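Local structure of Poly(A) RNA polymerase GLD2 (Rattus norvegicus, 6LBK) at residues P153-I156 with I162-F165; N180-R185 with P331-N336. The protein probably adds successive AMP units from ATP to the 3' ends of selected cytoplasmic mRNAs, and a single nucleotide to certain microRNAs. The protein carries 1 engineered substitution. One frame throughout, in Å; residues are numbered along the deposited sequence.

Interaction 1: residues P153-I156 with I162-F165; sequences PQLI and IVKF
Ile-156 and Lys-164 face each other diagonally across two antiparallel strands, a neat case of side chains on one face of a sheet pairing two residues beyond the bridge partner. The lysine can be followed outward. Lys-164 CB sits 4.0 Å from Gln-154 O, still close to the backbone. Next, Lys-164 CG reaches CD1 of Ile-156 at 3.6 Å. Lys-164 CD lies closest, 3.4 Å from Ile-156 CD1. Lys-164 CE passes Ile-156 CD1 at 3.8 Å, and Lys-164 NZ, past the hydrocarbon, is 4.1 Å from that same methyl. The bend at chi2 (-146°) lays the aliphatic chain across the isoleucine branch. With CG1 anti to its own carbonyl carbon (chi1 -62°), Ile-156 sends CD1 to meet it. On the other face, Leu-155 CD2 touches Val-163 CG2 at 3.9 Å, and helix 128-144 covers both residues through Leu-135. The backbones are tied by two reciprocal pairs of hydrogen bonds, Gln-154 with Lys-164 and Ile-156 with Ile-162; in the first, Lys-164 N donates to Gln-154 O at 2.8 Å. This is the beta hairpin at one margin of the palm sheet of a nucleotidyltransferase, where the Lys-164 side chain lies about 6 Å from that of Asp-109, a probable ligand of the catalytic magnesium.

Interaction 2: residues N180-R185 with P331-N336; sequences NTVGIR and PFDGTN
Phe-332 closes against the start of helix 182-194, resting on Val-182 and Arg-185, and shows how one aromatic side chain can join parts of a chain far apart in sequence. Just before it, Pro-331 leans on Leu-189, one turn further along the same helix. At Phe-332 itself, CB meets Val-182 CG2 at 3.9 Å, the two side chains crossing at a slant. Arg-185 CB stands over one face of the Phe-332 ring, 3.8 Å from the ring centroid and 17° from the ring normal, a CH-pi contact displaced toward the rim on the CD2-CE2-CZ side. Phe-332 CE2 also comes to 3.5 Å from Arg-185 C, so the benzyl group covers backbone as well as side chain. A chi1 of -70°, placing CG opposite the carbonyl carbon, directs the ring at the helix. Asp-333 follows with a looser approach, its OD1 4.4 Å from Val-182 CG2. Glu-330 OE1 accepts hydrogen bonds from the backbone N of both Phe-332 and Asp-333. The guanidinium of Arg-185 points elsewhere, NH2 donating to Val-260 O. With no hydrogen bond or salt bridge between the two segments, their mutual grip rests on apolar and CH-pi contact: the arginine offers Phe-332 its CB and its backbone, while its charged end is engaged away from the loop 331-336.

The two contacts illustrate local and long-range joining in one polymerase. Interaction 1 is partly buried and knits neighbouring strands of the palm sheet, with a regular run of backbone hydrogen bonds, an apolar face turned to helix 128-144 and a mixed face with Gln-154 and Lys-164. Interaction 2 is a surface contact that links a helix of the palm to a loop of the PAP-associated region, 146 residues further along the chain, and uses apolar and CH-pi contacts, with no hydrogen bond across it. It buries 196 Å² against 359 Å² in interaction 1. No strand or helix is common to both; their centres are 21 Å apart, and strand 172-178 lies between the hairpin and helix 182-194 in the chain.

Interaction 1: residues P153-I156 with I162-F165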
ATOM      1  N   PRO A 153     -20.978   1.566  11.376  1.00 89.15           N
ATOM      2  CA  PRO A 153     -19.758   2.348  11.630  1.00 80.54           C
ATOM      3  C   PRO A 153     -19.177   1.975  12.983  1.00 81.30           C
ATOM      4  O   PRO A 153     -19.898   1.909  13.982  1.00 96.66           O
ATOM      5  CB  PRO A 153     -20.254   3.798  11.616  1.00 76.03           C
ATOM      6  CG  PRO A 153     -21.668   3.705  12.016  1.00 77.81           C
ATOM      7  CD  PRO A 153     -22.194   2.385  11.520  1.00 82.98           C
ATOM      8  N   GLN A 154     -17.874   1.732  13.015  1.00 71.22           N
ATOM      9  CA  GLN A 154     -17.229   1.285  14.236  1.00 76.99           C
ATOM     10  C   GLN A 154     -15.896   1.988  14.386  1.00 76.70           C
ATOM     11  O   GLN A 154     -15.159   2.123  13.413  1.00 72.35           O
ATOM     12  CB  GLN A 154     -17.030  -0.239  14.235  1.00 88.83           C
ATOM     13  CG  GLN A 154     -16.114  -0.764  15.314  1.00102.87           C
ATOM     14  CD  GLN A 154     -16.091  -2.285  15.352  1.00119.98           C
ATOM     15  OE1 GLN A 154     -16.480  -2.942  14.380  1.00126.41           O
ATOM     16  NE2 GLN A 154     -15.592  -2.854  16.452  1.00122.75           N
ATOM     17  N   LEU A 155     -15.571   2.406  15.604  1.00 91.30           N
ATOM     18  CA  LEU A 155     -14.237   2.920  15.887  1.00 99.08           C
ATOM     19  C   LEU A 155     -13.298   1.739  16.104  1.00103.53           C
ATOM     20  O   LEU A 155     -13.402   1.022  17.107  1.00115.08           O
ATOM     21  CB  LEU A 155     -14.243   3.820  17.115  1.00102.59           C
ATOM     22  CG  LEU A 155     -14.801   5.226  17.043  1.00103.72           C
ATOM     23  CD1 LEU A 155     -15.252   5.628  18.436  1.00110.21           C
ATOM     24  CD2 LEU A 155     -13.724   6.149  16.546  1.00100.96           C
ATOM     25  N   ILE A 156     -12.357   1.562  15.196  1.00 97.05           N
ATOM     26  CA  ILE A 156     -11.310   0.569  15.365  1.00104.36           C
ATOM     27  C   ILE A 156     -10.099   1.241  15.996  1.00108.49           C
ATOM     28  O   ILE A 156      -9.646   2.307  15.548  1.00 98.70           O
ATOM     29  CB  ILE A 156     -10.962  -0.115  14.035  1.00107.18           C
ATOM     30  CG1 ILE A 156     -12.187  -0.866  13.506  1.00110.99           C
ATOM     31  CG2 ILE A 156      -9.788  -1.077  14.205  1.00106.85           C
ATOM     32  CD1 ILE A 156     -11.838  -2.008  12.551  1.00116.42           C
ATOM     33  N   ILE A 162      -9.401   4.700  13.690  1.00 67.15           N
ATOM     34  CA  ILE A 162     -10.127   4.661  12.432  1.00 66.40           C
ATOM     35  C   ILE A 162     -11.618   4.515  12.711  1.00 68.86           C
ATOM     36  O   ILE A 162     -12.021   3.956  13.732  1.00 71.20           O
ATOM     37  CB  ILE A 162      -9.587   3.496  11.562  1.00 74.18           C
ATOM     38  CG1 ILE A 162      -8.336   3.932  10.827  1.00 71.58           C
ATOM     39  CG2 ILE A 162     -10.599   2.993  10.553  1.00 83.42           C
ATOM     40  CD1 ILE A 162      -7.569   2.765  10.326  1.00 87.35           C
ATOM     41  N   VAL A 163     -12.438   5.051  11.805  1.00 64.16           N
ATOM     42  CA  VAL A 163     -13.849   4.705  11.714  1.00 63.52           C
ATOM     43  C   VAL A 163     -13.976   3.807  10.497  1.00 63.80           C
ATOM     44  O   VAL A 163     -13.650   4.216   9.375  1.00 54.60           O
ATOM     45  CB  VAL A 163     -14.759   5.938  11.580  1.00 70.18           C
ATOM     46  CG1 VAL A 163     -16.127   5.511  11.084  1.00 73.96           C
ATOM     47  CG2 VAL A 163     -14.927   6.655  12.905  1.00 75.47           C
ATOM     48  N   LYS A 164     -14.427   2.582  10.713  1.00 74.32           N
ATOM     49  CA  LYS A 164     -14.659   1.639   9.636  1.00 76.48           C
ATOM     50  C   LYS A 164     -16.143   1.627   9.330  1.00 75.84           C
ATOM     51  O   LYS A 164     -16.979   1.617  10.241  1.00 83.69           O
ATOM     52  CB  LYS A 164     -14.201   0.230  10.010  1.00 85.08           C
ATOM     53  CG  LYS A 164     -12.781  -0.079   9.645  1.00 88.13           C
ATOM     54  CD  LYS A 164     -12.674  -1.528   9.253  1.00 95.09           C
ATOM     55  CE  LYS A 164     -11.269  -1.861   8.831  1.00 98.14           C
ATOM     56  NZ  LYS A 164     -11.068  -3.334   8.774  1.00105.48           N
ATOM     57  N   PHE A 165     -16.471   1.617   8.046  1.00 58.79           N
ATOM     58  CA  PHE A 165     -17.882   1.631   7.719  1.00 62.31           C
ATOM     59  C   PHE A 165     -18.067   1.032   6.342  1.00 65.86           C
ATOM     60  O   PHE A 165     -17.132   0.955   5.555  1.00 64.77           O
ATOM     61  CB  PHE A 165     -18.473   3.066   7.786  1.00 64.48           C
ATOM     62  CG  PHE A 165     -17.900   4.055   6.789  1.00 56.76           C
ATOM     63  CD1 PHE A 165     -18.506   4.255   5.552  1.00 58.11           C
ATOM     64  CD2 PHE A 165     -16.814   4.847   7.123  1.00 57.30           C
ATOM     65  CE1 PHE A 165     -17.990   5.201   4.646  1.00 51.50           C
ATOM     66  CE2 PHE A 165     -16.307   5.786   6.222  1.00 59.56           C
ATOM     67  CZ  PHE A 165     -16.889   5.961   4.989  1.00 48.31           C
TER

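Interaction 2: residues N180-R185 with P331-N336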
ATOM      1  N   ASN A 180      -4.294  12.360   9.488  1.00 78.56           N
ATOM      2  CA  ASN A 180      -3.052  11.655   9.176  1.00 81.62           C
ATOM      3  C   ASN A 180      -2.612  12.031   7.763  1.00 79.14           C
ATOM      4  O   ASN A 180      -2.779  11.283   6.796  1.00 84.27           O
ATOM      5  CB  ASN A 180      -3.182  10.154   9.331  1.00 75.00           C
ATOM      6  CG  ASN A 180      -1.845   9.485   9.216  1.00 76.82           C
ATOM      7  OD1 ASN A 180      -0.879   9.933   9.821  1.00 85.04           O
ATOM      8  ND2 ASN A 180      -1.762   8.447   8.405  1.00 71.79           N
ATOM      9  N   THR A 181      -2.059  13.237   7.646  1.00 80.31           N
ATOM     10  CA  THR A 181      -1.775  13.817   6.344  1.00 76.53           C
ATOM     11  C   THR A 181      -0.654  13.101   5.602  1.00 75.54           C
ATOM     12  O   THR A 181      -0.619  13.162   4.365  1.00 77.84           O
ATOM     13  CB  THR A 181      -1.446  15.296   6.521  1.00 82.39           C
ATOM     14  OG1 THR A 181      -0.378  15.436   7.468  1.00 89.17           O
ATOM     15  CG2 THR A 181      -2.661  16.018   7.041  1.00 78.80           C
ATOM     16  N   VAL A 182       0.242  12.395   6.301  1.00 70.76           N
ATOM     17  CA  VAL A 182       1.317  11.708   5.584  1.00 69.74           C
ATOM     18  C   VAL A 182       0.755  10.716   4.564  1.00 70.05           C
ATOM     19  O   VAL A 182       1.326  10.530   3.477  1.00 68.38           O
ATOM     20  CB  VAL A 182       2.283  11.031   6.583  1.00 74.80           C
ATOM     21  CG1 VAL A 182       1.591   9.937   7.365  1.00 77.03           C
ATOM     22  CG2 VAL A 182       3.479  10.448   5.850  1.00 72.42           C
ATOM     23  N   GLY A 183      -0.401  10.121   4.864  1.00 63.85           N
ATOM     24  CA  GLY A 183      -1.024   9.209   3.919  1.00 52.80           C
ATOM     25  C   GLY A 183      -1.429   9.875   2.616  1.00 65.23           C
ATOM     26  O   GLY A 183      -1.431   9.230   1.565  1.00 63.79           O
ATOM     27  N   ILE A 184      -1.781  11.174   2.658  1.00 61.30           N
ATOM     28  CA  ILE A 184      -1.976  11.910   1.409  1.00 65.14           C
ATOM     29  C   ILE A 184      -0.658  11.996   0.637  1.00 71.67           C
ATOM     30  O   ILE A 184      -0.588  11.623  -0.546  1.00 73.60           O
ATOM     31  CB  ILE A 184      -2.586  13.301   1.662  1.00 70.27           C
ATOM     32  CG1 ILE A 184      -4.008  13.217   2.250  1.00 66.26           C
ATOM     33  CG2 ILE A 184      -2.585  14.121   0.374  1.00 74.05           C
ATOM     34  CD1 ILE A 184      -4.499  14.508   2.824  1.00 71.05           C
ATOM     35  N   ARG A 185       0.430  12.388   1.316  1.00 67.66           N
ATOM     36  CA  ARG A 185       1.707  12.551   0.614  1.00 71.80           C
ATOM     37  C   ARG A 185       2.170  11.246  -0.029  1.00 78.88           C
ATOM     38  O   ARG A 185       2.409  11.181  -1.247  1.00 88.10           O
ATOM     39  CB  ARG A 185       2.780  13.086   1.562  1.00 68.71           C
ATOM     40  CG  ARG A 185       2.398  14.420   2.168  1.00 75.91           C
ATOM     41  CD  ARG A 185       3.584  15.263   2.554  1.00 71.13           C
ATOM     42  NE  ARG A 185       3.087  16.573   2.961  1.00 77.49           N
ATOM     43  CZ  ARG A 185       2.874  17.581   2.123  1.00 84.22           C
ATOM     44  NH1 ARG A 185       3.131  17.439   0.831  1.00 94.43           N
ATOM     45  NH2 ARG A 185       2.396  18.723   2.573  1.00 83.77           N
ATOM     46  N   PRO A 331       8.887   6.709   3.972  1.00 69.68           N
ATOM     47  CA  PRO A 331       9.722   7.658   3.206  1.00 72.34           C
ATOM     48  C   PRO A 331       9.556   9.127   3.599  1.00 88.80           C
ATOM     49  O   PRO A 331      10.497   9.904   3.384  1.00104.52           O
ATOM     50  CB  PRO A 331       9.310   7.412   1.747  1.00 68.48           C
ATOM     51  CG  PRO A 331       8.022   6.726   1.809  1.00 64.21           C
ATOM     52  CD  PRO A 331       7.911   6.015   3.127  1.00 64.57           C
ATOM     53  N   PHE A 332       8.428   9.541   4.188  1.00 80.01           N
ATOM     54  CA  PHE A 332       8.263  10.945   4.556  1.00 80.25           C
ATOM     55  C   PHE A 332       8.581  11.201   6.027  1.00 84.58           C
ATOM     56  O   PHE A 332       9.298  12.154   6.332  1.00 98.08           O
ATOM     57  CB  PHE A 332       6.842  11.444   4.206  1.00 78.39           C
ATOM     58  CG  PHE A 332       6.575  11.575   2.706  1.00 75.95           C
ATOM     59  CD1 PHE A 332       7.144  12.608   1.967  1.00 79.33           C
ATOM     60  CD2 PHE A 332       5.751  10.682   2.048  1.00 70.89           C
ATOM     61  CE1 PHE A 332       6.905  12.733   0.605  1.00 77.79           C
ATOM     62  CE2 PHE A 332       5.519  10.799   0.683  1.00 69.25           C
ATOM     63  CZ  PHE A 332       6.093  11.831  -0.031  1.00 72.77           C
ATOM     64  N   ASP A 333       8.088  10.388   6.957  1.00 83.29           N
ATOM     65  CA  ASP A 333       8.552  10.432   8.342  1.00 87.79           C
ATOM     66  C   ASP A 333       9.405   9.208   8.672  1.00108.63           C
ATOM     67  O   ASP A 333       9.497   8.248   7.905  1.00105.41           O
ATOM     68  CB  ASP A 333       7.373  10.531   9.308  1.00 92.64           C
ATOM     69  CG  ASP A 333       6.404   9.398   9.158  1.00100.33           C
ATOM     70  OD1 ASP A 333       6.654   8.547   8.301  1.00110.15           O
ATOM     71  OD2 ASP A 333       5.373   9.356   9.863  1.00105.86           O
ATOM     72  N   GLY A 334      10.058   9.249   9.826  1.00128.27           N
ATOM     73  CA  GLY A 334      10.971   8.174  10.167  1.00131.30           C
ATOM     74  C   GLY A 334      10.403   7.158  11.134  1.00128.73           C
ATOM     75  O   GLY A 334      10.594   7.291  12.348  1.00143.60           O
ATOM     76  N   THR A 335       9.696   6.152  10.625  1.00 98.64           N
ATOM     77  CA  THR A 335       9.014   5.188  11.482  1.00 86.98           C
ATOM     78  C   THR A 335       8.921   3.842  10.765  1.00 82.38           C
ATOM     79  O   THR A 335       8.993   3.759   9.535  1.00 78.52           O
ATOM     80  CB  THR A 335       7.612   5.692  11.909  1.00 92.21           C
ATOM     81  OG1 THR A 335       6.848   6.080  10.760  1.00 87.93           O
ATOM     82  CG2 THR A 335       7.683   6.873  12.871  1.00 91.71           C
ATOM     83  N   ASN A 336       8.745   2.784  11.558  1.00 83.34           N
ATOM     84  CA  ASN A 336       8.718   1.406  11.071  1.00 80.18           C
ATOM     85  C   ASN A 336       7.304   1.035  10.630  1.00 88.24           C
ATOM     86  O   ASN A 336       6.400   0.943  11.467  1.00 89.97           O
ATOM     87  CB  ASN A 336       9.200   0.445  12.151  1.00 84.48           C
ATOM     88  CG  ASN A 336       9.267  -0.992  11.665  1.00 84.87           C
ATOM     89  OD1 ASN A 336       9.216  -1.261  10.463  1.00 80.37           O
ATOM     90  ND2 ASN A 336       9.392  -1.926  12.599  1.00 89.36           N
TER